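Local atomic coordinates of chitooligosaccharide oxidase (Gibberella zeae, PDB entry 6Y0R), a protein that oxidises the C1 hydroxyl of chitooligosaccharides to lactones with a bicovalently bound FAD, passing the electrons to molecular oxygen and releasing hydrogen peroxide. Residues M170-H175 / D279-I283. Residues are numbered along the deposited sequence; the frame is centred on the assembly and turned at random.
Sequences MVARKH and DGAYI
Where a turn within the FAD-binding region of this flavoprotein oxidase meets the seven-stranded antiparallel sheet, Met170 and Val171 pack against Ala281 and Ile283 of strand 275-283. Two patches of contact, largely apolar, flank a water that lies between the two backbones. At the first, Met170 CB lies 3.8 Å from Ala281 CB, and the same methyl approaches Met170 O. The methionine chain then bends at chi2 (-69°) and runs along the strand past Gly280, its sulfur near the glycine carbonyl carbon, until Met170 CE stops 3.7 Å from Asp279 OD2. That carboxylate oxygen is hydrogen-bonded to Gln268 on the adjoining strand, so the methyl merely touches an acceptor already engaged. At the second, Ile283 reaches out with its CD1 branch, which meets Val171 CG1 at 3.9 Å and both CB and CG of Lys174 at 3.6 Å. With chi1 at -178°, Lys174 CG is laid alongside that methyl and over one face of the His175 ring, near its rim, while the ammonium end continues to a salt bridge with Glu264. Between the two patches the backbones are linked through water, placed 2.8 Å from Met170 O and 3.0 Å from Ala281 O and able to donate to either carbonyl. Val171 is the N-cap residue of helix 172-175, and its own carbonyl accepts the backbone N-H of His175. Met170 has its side chain about 7 Å from the FAD, so the contact lies near the cofactor. Strand 233-239 brings Ile233 against both Val171 and Ile283, and helix 312-320 adds Trp312 beside Val171 and Phe319 beside Met170 and Asp279, while Tyr282 turns away to pack on helix 286-300.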
loop_
_atom_site.group_PDB
_atom_site.type_symbol
_atom_site.label_atom_id
_atom_site.label_comp_id
_atom_site.label_asym_id
_atom_site.label_seq_id
_atom_site.Cartn_x
_atom_site.Cartn_y
_atom_site.Cartn_z
ATOM N N MET A 170 2.586 -8.182 7.740
ATOM C CA MET A 170 2.808 -8.812 9.058
ATOM C C MET A 170 4.232 -9.351 9.249
ATOM O O MET A 170 4.471 -9.858 10.346
ATOM C CB MET A 170 1.794 -9.954 9.218
ATOM C CG MET A 170 0.379 -9.415 9.271
ATOM S SD MET A 170 0.215 -8.517 10.814
ATOM C CE MET A 170 -1.169 -7.452 10.401
ATOM N N VAL A 171 5.115 -9.315 8.253
ATOM C CA VAL A 171 6.546 -9.611 8.507
ATOM C C VAL A 171 7.425 -8.443 8.082
ATOM O O VAL A 171 8.617 -8.690 7.800
ATOM C CB VAL A 171 6.990 -10.936 7.866
ATOM C CG1 VAL A 171 6.267 -12.101 8.542
ATOM C CG2 VAL A 171 6.849 -10.969 6.360
ATOM N N ALA A 172 6.886 -7.225 8.003
ATOM C CA ALA A 172 7.657 -6.054 7.531
ATOM C C ALA A 172 8.917 -5.848 8.388
ATOM O O ALA A 172 9.957 -5.466 7.845
ATOM C CB ALA A 172 6.767 -4.827 7.568
ATOM N N ARG A 173 8.819 -5.972 9.695
ATOM C CA ARG A 173 9.969 -5.579 10.539
ATOM C C ARG A 173 11.073 -6.609 10.338
ATOM O O ARG A 173 12.233 -6.240 10.541
ATOM C CB ARG A 173 9.592 -5.413 11.997
ATOM C CG ARG A 173 8.624 -4.255 12.201
ATOM C CD ARG A 173 8.331 -3.936 13.643
ATOM N NE ARG A 173 9.466 -3.339 14.351
ATOM C CZ ARG A 173 10.289 -3.971 15.159
ATOM N NH1 ARG A 173 10.177 -5.273 15.359
ATOM N NH2 ARG A 173 11.235 -3.278 15.763
ATOM N N LYS A 174 10.760 -7.825 9.896
ATOM C CA LYS A 174 11.854 -8.808 9.626
ATOM C C LYS A 174 12.378 -8.694 8.198
ATOM O O LYS A 174 13.611 -8.818 7.990
ATOM C CB LYS A 174 11.364 -10.219 9.895
ATOM C CG LYS A 174 12.415 -11.298 9.710
ATOM C CD LYS A 174 13.508 -11.232 10.770
ATOM C CE LYS A 174 14.590 -12.258 10.492
ATOM N NZ LYS A 174 15.505 -12.338 11.640
ATOM N N HIS A 175 11.509 -8.495 7.216
ATOM C CA HIS A 175 11.883 -8.656 5.788
ATOM C C HIS A 175 11.729 -7.351 4.994
ATOM O O HIS A 175 12.181 -7.306 3.862
ATOM C CB HIS A 175 11.102 -9.792 5.140
ATOM C CG HIS A 175 11.482 -11.138 5.664
ATOM N ND1 HIS A 175 12.736 -11.690 5.436
ATOM C CD2 HIS A 175 10.805 -12.011 6.436
ATOM C CE1 HIS A 175 12.777 -12.890 6.043
ATOM N NE2 HIS A 175 11.622 -13.095 6.687
ATOM N N ASP A 279 -2.944 -6.321 17.476
ATOM C CA ASP A 279 -2.833 -7.552 16.650
ATOM C C ASP A 279 -1.472 -7.568 15.980
ATOM O O ASP A 279 -0.899 -6.514 15.698
ATOM C CB ASP A 279 -3.958 -7.737 15.648
ATOM C CG ASP A 279 -3.850 -6.802 14.512
ATOM O OD1 ASP A 279 -4.346 -5.661 14.682
ATOM O OD2 ASP A 279 -3.284 -7.246 13.448
ATOM N N GLY A 280 -0.936 -8.760 15.763
ATOM C CA GLY A 280 0.377 -8.839 15.138
ATOM C C GLY A 280 0.719 -10.248 14.727
ATOM O O GLY A 280 -0.117 -11.168 14.890
ATOM N N ALA A 281 1.938 -10.412 14.246
ATOM C CA ALA A 281 2.486 -11.730 13.881
ATOM C C ALA A 281 3.912 -11.840 14.384
ATOM O O ALA A 281 4.644 -10.870 14.384
ATOM C CB ALA A 281 2.455 -11.965 12.403
ATOM N N TYR A 282 4.285 -13.070 14.747
ATOM C CA TYR A 282 5.610 -13.359 15.321
ATOM C C TYR A 282 6.223 -14.534 14.546
ATOM O O TYR A 282 5.624 -15.618 14.487
ATOM C CB TYR A 282 5.463 -13.693 16.797
ATOM C CG TYR A 282 6.742 -14.147 17.455
ATOM C CD1 TYR A 282 7.661 -13.211 17.899
ATOM C CD2 TYR A 282 7.001 -15.487 17.671
ATOM C CE1 TYR A 282 8.849 -13.580 18.516
ATOM C CE2 TYR A 282 8.190 -15.872 18.278
ATOM C CZ TYR A 282 9.100 -14.927 18.713
ATOM O OH TYR A 282 10.274 -15.312 19.313
ATOM N N ILE A 283 7.389 -14.346 13.959
ATOM C CA ILE A 283 8.065 -15.453 13.244
ATOM C C ILE A 283 8.667 -16.363 14.320
ATOM O O ILE A 283 9.673 -16.024 14.964
ATOM C CB ILE A 283 9.100 -14.957 12.247
ATOM C CG1 ILE A 283 8.460 -14.056 11.199
ATOM C CG2 ILE A 283 9.803 -16.120 11.564
ATOM C CD1 ILE A 283 9.472 -13.247 10.480
HETATM O O HOH W 1 6.373 -11.126 11.909
#